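STM4351 (PDB 2Y7I) binds arginine with high specificity in the periplasm as a family 3 solute-binding protein, probably to supply an amino acid uptake system. Local coordinates at residues A[123-128]-A[184-189]; A[92-97]-A[180-185]; A[117-122]-A[136-141]. All coordinates share one frame; numbering follows the deposited sequence.

Contact 1 (A[123-128]-A[184-189]); sequences HQRYLQ and PDYYGK. With ARG (arginine), chain C; ACT (acetate ion), chain G.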
loop_
_atom_site.group_PDB
_atom_site.type_symbol
_atom_site.label_atom_id
_atom_site.label_comp_id
_atom_site.label_asym_id
_atom_site.label_seq_id
_atom_site.Cartn_x
_atom_site.Cartn_y
_atom_site.Cartn_z
ATOM N N HIS A 123 -22.038 11.882 2.032
ATOM C CA HIS A 123 -22.847 12.019 3.230
ATOM C C HIS A 123 -24.108 12.811 2.970
ATOM O O HIS A 123 -25.180 12.456 3.468
ATOM C CB HIS A 123 -22.022 12.655 4.348
ATOM C CG HIS A 123 -20.671 12.045 4.496
ATOM N ND1 HIS A 123 -20.491 10.701 4.758
ATOM C CD2 HIS A 123 -19.430 12.576 4.372
ATOM C CE1 HIS A 123 -19.196 10.437 4.815
ATOM N NE2 HIS A 123 -18.533 11.554 4.580
ATOM N N GLN A 124 -23.985 13.878 2.183
ATOM C CA GLN A 124 -25.130 14.693 1.834
ATOM C C GLN A 124 -26.140 13.865 1.041
ATOM O O GLN A 124 -27.334 13.892 1.336
ATOM C CB GLN A 124 -24.693 15.921 1.028
ATOM C CG GLN A 124 -25.848 16.755 0.482
ATOM C CD GLN A 124 -25.357 18.028 -0.203
ATOM O OE1 GLN A 124 -24.609 17.973 -1.187
ATOM N NE2 GLN A 124 -25.786 19.180 0.313
ATOM N N ARG A 125 -25.650 13.116 0.054
ATOM C CA ARG A 125 -26.526 12.318 -0.799
ATOM C C ARG A 125 -27.210 11.214 0.008
ATOM O O ARG A 125 -28.430 11.023 -0.103
ATOM C CB ARG A 125 -25.766 11.745 -2.001
ATOM C CG ARG A 125 -26.684 11.185 -3.082
ATOM C CD ARG A 125 -25.921 10.843 -4.370
ATOM N NE ARG A 125 -25.147 9.599 -4.278
ATOM C CZ ARG A 125 -25.619 8.388 -4.572
ATOM N NH1 ARG A 125 -26.881 8.227 -4.957
ATOM N NH2 ARG A 125 -24.824 7.327 -4.471
ATOM N N TYR A 126 -26.433 10.514 0.835
ATOM C CA TYR A 126 -26.993 9.484 1.709
ATOM C C TYR A 126 -28.126 10.008 2.589
ATOM O O TYR A 126 -29.206 9.408 2.606
ATOM C CB TYR A 126 -25.932 8.769 2.575
ATOM C CG TYR A 126 -26.588 7.829 3.565
ATOM C CD1 TYR A 126 -27.076 6.581 3.164
ATOM C CD2 TYR A 126 -26.790 8.220 4.882
ATOM C CE1 TYR A 126 -27.718 5.734 4.066
ATOM C CE2 TYR A 126 -27.430 7.387 5.787
ATOM C CZ TYR A 126 -27.895 6.152 5.373
ATOM O OH TYR A 126 -28.530 5.341 6.277
ATOM N N LEU A 127 -27.880 11.092 3.337
ATOM C CA LEU A 127 -28.917 11.619 4.243
ATOM C C LEU A 127 -30.153 12.092 3.500
ATOM O O LEU A 127 -31.282 11.860 3.950
ATOM C CB LEU A 127 -28.403 12.763 5.107
ATOM C CG LEU A 127 -27.892 12.589 6.539
ATOM C CD1 LEU A 127 -28.375 13.803 7.355
ATOM C CD2 LEU A 127 -28.306 11.290 7.243
ATOM N N GLN A 128 -29.937 12.770 2.373
ATOM C CA GLN A 128 -31.051 13.273 1.558
ATOM C C GLN A 128 -31.922 12.145 1.028
ATOM O O GLN A 128 -33.143 12.282 0.960
ATOM C CB GLN A 128 -30.539 14.151 0.401
ATOM C CG GLN A 128 -30.169 15.563 0.857
ATOM C CD GLN A 128 -29.483 16.410 -0.213
ATOM O OE1 GLN A 128 -29.131 17.569 0.037
ATOM N NE2 GLN A 128 -29.274 15.838 -1.391
ATOM N N PRO A 184 -23.965 0.287 0.607
ATOM C CA PRO A 184 -22.956 0.262 -0.463
ATOM C C PRO A 184 -23.369 0.958 -1.771
ATOM O O PRO A 184 -22.555 1.070 -2.682
ATOM C CB PRO A 184 -22.703 -1.234 -0.678
ATOM C CG PRO A 184 -23.956 -1.902 -0.221
ATOM C CD PRO A 184 -24.472 -1.068 0.917
ATOM N N ASP A 185 -24.615 1.411 -1.863
ATOM C CA ASP A 185 -25.022 2.317 -2.941
ATOM C C ASP A 185 -24.368 3.692 -2.762
ATOM O O ASP A 185 -24.280 4.472 -3.718
ATOM C CB ASP A 185 -26.548 2.474 -2.980
ATOM C CG ASP A 185 -27.254 1.255 -3.531
ATOM O OD1 ASP A 185 -26.616 0.438 -4.232
ATOM O OD2 ASP A 185 -28.463 1.112 -3.261
ATOM N N TYR A 186 -23.893 3.967 -1.541
ATOM C CA TYR A 186 -23.358 5.274 -1.158
ATOM C C TYR A 186 -21.911 5.223 -0.667
ATOM O O TYR A 186 -21.139 6.150 -0.906
ATOM C CB TYR A 186 -24.262 5.920 -0.086
ATOM C CG TYR A 186 -25.658 6.178 -0.606
ATOM C CD1 TYR A 186 -26.633 5.185 -0.564
ATOM C CD2 TYR A 186 -25.991 7.407 -1.184
ATOM C CE1 TYR A 186 -27.909 5.399 -1.077
ATOM C CE2 TYR A 186 -27.270 7.633 -1.687
ATOM C CZ TYR A 186 -28.221 6.624 -1.630
ATOM O OH TYR A 186 -29.478 6.844 -2.138
ATOM N N TYR A 187 -21.546 4.130 -0.005
ATOM C CA TYR A 187 -20.278 4.041 0.726
ATOM C C TYR A 187 -19.454 2.821 0.332
ATOM O O TYR A 187 -19.988 1.867 -0.192
ATOM C CB TYR A 187 -20.557 4.014 2.234
ATOM C CG TYR A 187 -21.136 5.323 2.752
ATOM C CD1 TYR A 187 -20.367 6.482 2.760
ATOM C CD2 TYR A 187 -22.443 5.393 3.230
ATOM C CE1 TYR A 187 -20.875 7.694 3.216
ATOM C CE2 TYR A 187 -22.978 6.599 3.689
ATOM C CZ TYR A 187 -22.177 7.747 3.682
ATOM O OH TYR A 187 -22.669 8.944 4.136
ATOM N N GLY A 188 -18.151 2.863 0.588
ATOM C CA GLY A 188 -17.289 1.720 0.306
ATOM C C GLY A 188 -16.499 1.821 -0.987
ATOM O O GLY A 188 -15.686 0.944 -1.278
ATOM N N LYS A 189 -16.751 2.863 -1.780
ATOM C CA LYS A 189 -15.914 3.141 -2.945
ATOM C C LYS A 189 -14.614 3.732 -2.419
ATOM O O LYS A 189 -14.625 4.563 -1.502
ATOM C CB LYS A 189 -16.608 4.101 -3.926
ATOM C CG LYS A 189 -17.830 3.507 -4.662
ATOM C CD LYS A 189 -17.417 2.401 -5.636
ATOM C CE LYS A 189 -18.617 1.786 -6.346
ATOM N NZ LYS A 189 -18.176 0.868 -7.432
HETATM N N ARG C . -15.469 11.059 1.764
HETATM C CA ARG C . -16.610 12.011 1.587
HETATM C C ARG C . -16.937 12.153 0.105
HETATM O O ARG C . -17.827 12.917 -0.260
HETATM C CB ARG C . -16.284 13.391 2.195
HETATM C CG ARG C . -14.978 14.016 1.672
HETATM C CD ARG C . -14.763 15.439 2.182
HETATM N NE ARG C . -13.379 15.855 1.938
HETATM C CZ ARG C . -12.874 17.050 2.237
HETATM N NH1 ARG C . -13.626 17.999 2.798
HETATM N NH2 ARG C . -11.608 17.297 1.971
HETATM O OXT ARG C . -16.296 11.521 -0.757
HETATM C C ACT G . -21.917 11.184 -4.877
HETATM O O ACT G . -21.206 11.388 -5.882
HETATM O OXT ACT G . -22.411 10.033 -4.776
HETATM C CH3 ACT G . -22.150 12.253 -3.851
HETATM O O HOH W 1 -22.429 7.722 -3.102
#
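His123 and Tyr126 on helix 122-130 meet Tyr186 and Tyr187 of the 184-189 loop in an aromatic cluster beside the arginine pocket. The hydroxyl of Tyr187 reaches the edge of the His123 imidazole. ND1 of His123 and OH of Tyr187 are hydrogen-bonded at 2.9 Å, and either could give the proton. The two rings meet rim to rim. The same hydroxyl packs on CB of Tyr126, 3.6 Å away. Tyr126 has CG anti to its backbone N (chi1 174°), which sends its ring edge, led by CD1, over one face of Tyr186. This is a T-shaped pair with centroids 5.6 Å apart.

Arg125 turns about its CG-CD bond (chi3 76°), which brings one face of its guanidinium against Tyr186, the two planes 26° apart. CE2 of Tyr186 lies over the guanidinium centre, 3.3 Å from NH1 of Arg125. NH2 of Arg125 also makes a weak hydrogen bond to Asp185 O. A water accepts from this NH2 and donates to Tyr186 O. The arginine thus reaches the loop backbone once directly but weakly, and once through water.

Further out, Tyr186 OH is hydrogen-bonded to Asp129, and Tyr126 OH to Gln131. On the ligand side, NE2 of His123 is 3.6 Å from CA of the bound arginine. That nitrogen is hydrogen-bonded to Asp160, which also binds the ligand. His123 is therefore held at both ring nitrogens, which would fix its rotation against the pocket. An acetate, probably from the crystallisation liquor, sits at the Arg125 edge, its OXT accepting from NE of Arg125 at 2.8 Å.

Contact 2 (A[92-97]-A[180-185]); sequences GLSAVV and RASDPD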
loop_
_atom_site.group_PDB
_atom_site.type_symbol
_atom_site.label_atom_id
_atom_site.label_comp_id
_atom_site.label_asym_id
_atom_site.label_seq_id
_atom_site.Cartn_x
_atom_site.Cartn_y
_atom_site.Cartn_z
ATOM N N GLY A 92 -12.629 3.447 1.110
ATOM C CA GLY A 92 -13.784 4.217 1.542
ATOM C C GLY A 92 -14.372 3.513 2.743
ATOM O O GLY A 92 -14.590 2.301 2.713
ATOM N N LEU A 93 -14.614 4.253 3.818
ATOM C CA LEU A 93 -15.119 3.626 5.034
ATOM C C LEU A 93 -16.515 4.106 5.428
ATOM O O LEU A 93 -17.149 4.889 4.699
ATOM C CB LEU A 93 -14.120 3.770 6.197
ATOM C CG LEU A 93 -12.907 2.845 6.345
ATOM C CD1 LEU A 93 -13.182 1.410 5.857
ATOM C CD2 LEU A 93 -11.684 3.431 5.654
ATOM N N SER A 94 -16.993 3.623 6.576
ATOM C CA SER A 94 -18.340 3.935 7.052
ATOM C C SER A 94 -18.464 5.368 7.564
ATOM O O SER A 94 -17.490 5.961 8.045
ATOM C CB SER A 94 -18.777 2.940 8.132
ATOM O OG SER A 94 -18.944 1.652 7.576
ATOM N N ALA A 95 -19.666 5.916 7.437
ATOM C CA ALA A 95 -19.936 7.276 7.849
ATOM C C ALA A 95 -20.600 7.230 9.221
ATOM O O ALA A 95 -21.322 6.291 9.537
ATOM C CB ALA A 95 -20.817 7.969 6.850
ATOM N N VAL A 96 -20.338 8.251 10.026
ATOM C CA VAL A 96 -20.857 8.313 11.382
ATOM C C VAL A 96 -21.444 9.682 11.683
ATOM O O VAL A 96 -21.085 10.689 11.043
ATOM C CB VAL A 96 -19.769 7.944 12.447
ATOM C CG1 VAL A 96 -19.293 6.483 12.294
ATOM C CG2 VAL A 96 -18.588 8.901 12.411
ATOM N N VAL A 97 -22.345 9.718 12.661
ATOM C CA VAL A 97 -22.839 10.973 13.207
ATOM C C VAL A 97 -22.125 11.195 14.526
ATOM O O VAL A 97 -21.905 10.251 15.285
ATOM C CB VAL A 97 -24.360 10.954 13.476
ATOM C CG1 VAL A 97 -24.847 12.345 13.913
ATOM C CG2 VAL A 97 -25.112 10.497 12.229
ATOM N N ARG A 180 -24.235 3.449 12.475
ATOM C CA ARG A 180 -23.426 3.968 11.390
ATOM C C ARG A 180 -24.134 3.775 10.054
ATOM O O ARG A 180 -25.108 3.022 9.961
ATOM C CB ARG A 180 -22.068 3.267 11.377
ATOM C CG ARG A 180 -21.354 3.397 12.710
ATOM C CD ARG A 180 -19.923 2.926 12.654
ATOM N NE ARG A 180 -19.279 3.150 13.944
ATOM C CZ ARG A 180 -17.964 3.220 14.129
ATOM N NH1 ARG A 180 -17.128 3.085 13.098
ATOM N NH2 ARG A 180 -17.487 3.421 15.349
ATOM N N ALA A 181 -23.637 4.455 9.027
ATOM C CA ALA A 181 -24.179 4.337 7.671
ATOM C C ALA A 181 -23.136 3.680 6.785
ATOM O O ALA A 181 -21.996 4.144 6.709
ATOM C CB ALA A 181 -24.553 5.703 7.119
ATOM N N SER A 182 -23.533 2.603 6.119
ATOM C CA SER A 182 -22.607 1.806 5.325
ATOM C C SER A 182 -23.152 1.457 3.943
ATOM O O SER A 182 -22.418 0.893 3.119
ATOM C CB SER A 182 -22.240 0.519 6.076
ATOM O OG SER A 182 -21.286 0.783 7.091
ATOM N N ASP A 183 -24.423 1.795 3.702
ATOM C CA ASP A 183 -25.141 1.429 2.457
ATOM C C ASP A 183 -24.199 1.454 1.245
ATOM O O ASP A 183 -23.670 2.517 0.904
ATOM C CB ASP A 183 -26.343 2.369 2.253
ATOM C CG ASP A 183 -27.220 1.985 1.053
ATOM O OD1 ASP A 183 -26.731 1.342 0.096
ATOM O OD2 ASP A 183 -28.415 2.348 1.059
ATOM N N PRO A 184 -23.965 0.287 0.607
ATOM C CA PRO A 184 -22.956 0.262 -0.463
ATOM C C PRO A 184 -23.369 0.958 -1.771
ATOM O O PRO A 184 -22.555 1.070 -2.682
ATOM C CB PRO A 184 -22.703 -1.234 -0.678
ATOM C CG PRO A 184 -23.956 -1.902 -0.221
ATOM C CD PRO A 184 -24.472 -1.068 0.917
ATOM N N ASP A 185 -24.615 1.411 -1.863
ATOM C CA ASP A 185 -25.022 2.317 -2.941
ATOM C C ASP A 185 -24.368 3.692 -2.762
ATOM O O ASP A 185 -24.280 4.472 -3.718
ATOM C CB ASP A 185 -26.548 2.474 -2.980
ATOM C CG ASP A 185 -27.254 1.255 -3.531
ATOM O OD1 ASP A 185 -26.616 0.438 -4.232
ATOM O OD2 ASP A 185 -28.463 1.112 -3.261
#
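Ala95 and Ala181 form a single antiparallel hydrogen-bonded pair, their CA atoms 5.2 Å apart, where strand 95-100 begins and the loop after strand 174-176 runs beside it. Ala95 N gives a bond of 3.0 Å to Ala181 O. Ala181 N returns one of the same length to Ala95 O, and it is almost straight at 179°. The two CB methyls are 4.4 Å apart. They pack among Phe158, Tyr187 and the side chains of helix 122-130.

Next to this pair, Val96 and Arg180 lie side by side and point the same way. The chain of Arg180, extended from CG to NE, runs along the valine. CG1 of Val96 is 3.6 Å from CD of Arg180 and sits under one face of the guanidinium, offset toward its rim. Val161 of helix 161-168 also touches both residues.

Ser94 and Ser182 bring their OG atoms together at the other side of the bridge, but both serines have two conformers, so this bond is doubtful. Farther along the loop, Asp183 OD1 accepts from Asp185 N in an Asx turn. The firm polar links between these segments are the two backbone bonds; Arg180 adds packing on Val96, and no salt bridge joins them.

Contact 3 (A[117-122]-A[136-141]); sequences LENGTT and PVAYDS. With ZN (zinc ion), chain D; ARG (arginine), chain C.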
loop_
_atom_site.group_PDB
_atom_site.type_symbol
_atom_site.label_atom_id
_atom_site.label_comp_id
_atom_site.label_asym_id
_atom_site.label_seq_id
_atom_site.Cartn_x
_atom_site.Cartn_y
_atom_site.Cartn_z
ATOM N N LEU A 117 -23.572 18.638 7.530
ATOM C CA LEU A 117 -22.725 17.851 6.634
ATOM C C LEU A 117 -22.195 18.771 5.546
ATOM O O LEU A 117 -22.612 19.925 5.446
ATOM C CB LEU A 117 -23.495 16.663 6.038
ATOM C CG LEU A 117 -24.951 16.925 5.613
ATOM C CD1 LEU A 117 -25.047 17.663 4.277
ATOM C CD2 LEU A 117 -25.747 15.639 5.554
ATOM N N GLU A 118 -21.269 18.276 4.732
ATOM C CA GLU A 118 -20.641 19.113 3.708
ATOM C C GLU A 118 -21.344 18.988 2.360
ATOM O O GLU A 118 -21.713 17.885 1.957
ATOM C CB GLU A 118 -19.179 18.705 3.550
ATOM C CG GLU A 118 -18.218 19.784 3.083
ATOM C CD GLU A 118 -16.770 19.380 3.344
ATOM O OE1 GLU A 118 -16.448 18.231 3.035
ATOM O OE2 GLU A 118 -15.983 20.178 3.907
ATOM N N ASN A 119 -21.515 20.121 1.674
ATOM C CA ASN A 119 -22.056 20.159 0.312
ATOM C C ASN A 119 -21.214 19.301 -0.614
ATOM O O ASN A 119 -19.993 19.321 -0.519
ATOM C CB ASN A 119 -22.050 21.594 -0.226
ATOM C CG ASN A 119 -23.280 22.369 0.168
ATOM O OD1 ASN A 119 -24.400 21.872 0.044
ATOM N ND2 ASN A 119 -23.083 23.603 0.636
ATOM N N GLY A 120 -21.860 18.567 -1.514
ATOM C CA GLY A 120 -21.148 17.801 -2.551
ATOM C C GLY A 120 -20.660 16.413 -2.161
ATOM O O GLY A 120 -20.080 15.691 -2.996
ATOM N N THR A 121 -20.932 16.018 -0.917
ATOM C CA THR A 121 -20.399 14.760 -0.369
ATOM C C THR A 121 -21.331 13.556 -0.515
ATOM O O THR A 121 -22.541 13.699 -0.738
ATOM C CB THR A 121 -19.990 14.895 1.132
ATOM O OG1 THR A 121 -21.148 15.161 1.940
ATOM C CG2 THR A 121 -18.977 15.999 1.306
ATOM N N THR A 122 -20.743 12.372 -0.358
ATOM C CA THR A 122 -21.490 11.120 -0.195
ATOM C C THR A 122 -22.480 11.245 0.953
ATOM O O THR A 122 -23.616 10.775 0.865
ATOM C CB THR A 122 -20.524 9.972 0.146
ATOM O OG1 THR A 122 -19.661 10.405 1.198
ATOM C CG2 THR A 122 -19.661 9.621 -1.065
ATOM N N PRO A 136 -31.147 17.827 6.784
ATOM C CA PRO A 136 -29.732 18.006 6.504
ATOM C C PRO A 136 -29.409 19.495 6.380
ATOM O O PRO A 136 -30.190 20.262 5.792
ATOM C CB PRO A 136 -29.542 17.276 5.168
ATOM C CG PRO A 136 -30.911 17.316 4.498
ATOM C CD PRO A 136 -31.944 17.636 5.555
ATOM N N VAL A 137 -28.298 19.914 6.972
ATOM C CA VAL A 137 -27.904 21.309 6.906
ATOM C C VAL A 137 -26.541 21.313 6.244
ATOM O O VAL A 137 -25.593 20.730 6.768
ATOM C CB VAL A 137 -27.847 21.965 8.312
ATOM C CG1 VAL A 137 -27.511 23.462 8.206
ATOM C CG2 VAL A 137 -29.168 21.761 9.053
ATOM N N ALA A 138 -26.462 21.963 5.085
ATOM C CA ALA A 138 -25.276 21.920 4.235
ATOM C C ALA A 138 -24.307 23.044 4.593
ATOM O O ALA A 138 -24.724 24.191 4.813
ATOM C CB ALA A 138 -25.689 22.034 2.765
ATOM N N TYR A 139 -23.025 22.695 4.622
ATOM C CA TYR A 139 -21.925 23.612 4.916
ATOM C C TYR A 139 -20.844 23.416 3.868
ATOM O O TYR A 139 -20.652 22.301 3.391
ATOM C CB TYR A 139 -21.318 23.274 6.288
ATOM C CG TYR A 139 -22.244 23.556 7.447
ATOM C CD1 TYR A 139 -23.144 22.588 7.901
ATOM C CD2 TYR A 139 -22.227 24.796 8.083
ATOM C CE1 TYR A 139 -24.011 22.854 8.960
ATOM C CE2 TYR A 139 -23.085 25.072 9.163
ATOM C CZ TYR A 139 -23.976 24.098 9.584
ATOM O OH TYR A 139 -24.816 24.383 10.633
ATOM N N ASP A 140 -20.117 24.478 3.522
ATOM C CA ASP A 140 -18.901 24.296 2.720
ATOM C C ASP A 140 -17.639 24.028 3.549
ATOM O O ASP A 140 -16.512 24.127 3.047
ATOM C CB ASP A 140 -18.699 25.452 1.728
ATOM C CG ASP A 140 -19.498 25.254 0.461
ATOM O OD1 ASP A 140 -20.404 24.394 0.477
ATOM O OD2 ASP A 140 -19.243 25.931 -0.552
ATOM N N SER A 141 -17.820 23.707 4.824
ATOM C CA SER A 141 -16.683 23.358 5.675
ATOM C C SER A 141 -17.153 22.654 6.931
ATOM O O SER A 141 -17.950 23.215 7.688
ATOM C CB SER A 141 -15.904 24.620 6.059
ATOM O OG SER A 141 -14.894 24.316 7.005
HETATM ZN ZN ZN D . -20.205 25.555 -2.087
HETATM N N ARG C . -15.469 11.059 1.764
HETATM C CA ARG C . -16.610 12.011 1.587
HETATM C C ARG C . -16.937 12.153 0.105
HETATM O O ARG C . -17.827 12.917 -0.260
HETATM C CB ARG C . -16.284 13.391 2.195
HETATM C CG ARG C . -14.978 14.016 1.672
HETATM C CD ARG C . -14.763 15.439 2.182
HETATM N NE ARG C . -13.379 15.855 1.938
HETATM C CZ ARG C . -12.874 17.050 2.237
HETATM N NH1 ARG C . -13.626 17.999 2.798
HETATM N NH2 ARG C . -11.608 17.297 1.971
HETATM O OXT ARG C . -16.296 11.521 -0.757
HETATM O O HOH W 2 -15.344 22.139 1.735
HETATM O O HOH W 3 -18.476 21.601 -0.100
HETATM O O HOH W 4 -24.337 25.670 2.467
#
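Leu117 O accepts a hydrogen bond from Tyr139 N at 2.9 Å and a CA-H...O contact from Ala138 CA at 3.5 Å. The Tyr139 ring also turns an edge to this oxygen. The strands are the parallel pair 114-118 and 135-139, joined through helix 122-130 in a beta-alpha-beta unit. Leu117 N bonds to Val137 O, and Asn119 N to Tyr139 O, so the ladder continues one residue past the first strand. On the helix-facing side, CD2 of Leu117 lies alongside CB of Pro136.

Beyond the strand ends the contact splits into two binding sites. Glu118 has CG anti to the backbone N (chi1 -152°) and an extended chain, which carries its carboxylate to the ligand. NH1 of the bound arginine donates to Glu118 OE1 at 2.8 Å. Glu118 OE2 is held by Thr15, and a water donates to Asp140 O and, weakly, to Glu118 OE2. The type II turn from Glu118 to Thr121 then leads to the first helical turn. There Thr121 OG1 donates to Glu118 O at 2.8 Å and caps Gln124 N. Thr122 N donates to the ligand carboxylate O at 3.0 Å, and the helix start probably adds a favourable field for that anion.

Asp140 forms the second site. Asn119 has two conformers, so the bond from its ND2 to Asp140 OD1 is doubtful; in one of them the amide and carboxylate planes are 89° apart. The zinc ion, shared with Asp55, is bound by Asp140 OD2 at 1.9 Å.

In the fold
All three contacts belong to the lobe built round the five-stranded mixed sheet. Contact 1 is the most buried and is aromatic. Contacts 2 and 3 are partly buried and rest on strand-type backbone bonds, antiparallel in contact 2 and parallel in contact 3. Contacts 1 and 2 touch through Ala95 and Ala181, which pack on Tyr187, His123 and Tyr126, and they share Pro184 and Asp185. Helix 122-130 ties contact 1 to contact 3, where Gln124 meets Asn119 and Leu127 meets Leu117. Contacts 1 and 3 both reach the bound arginine. Contact 2 lies away from the arginine pocket and the zinc sites, while contact 3 alone carries a zinc ligand.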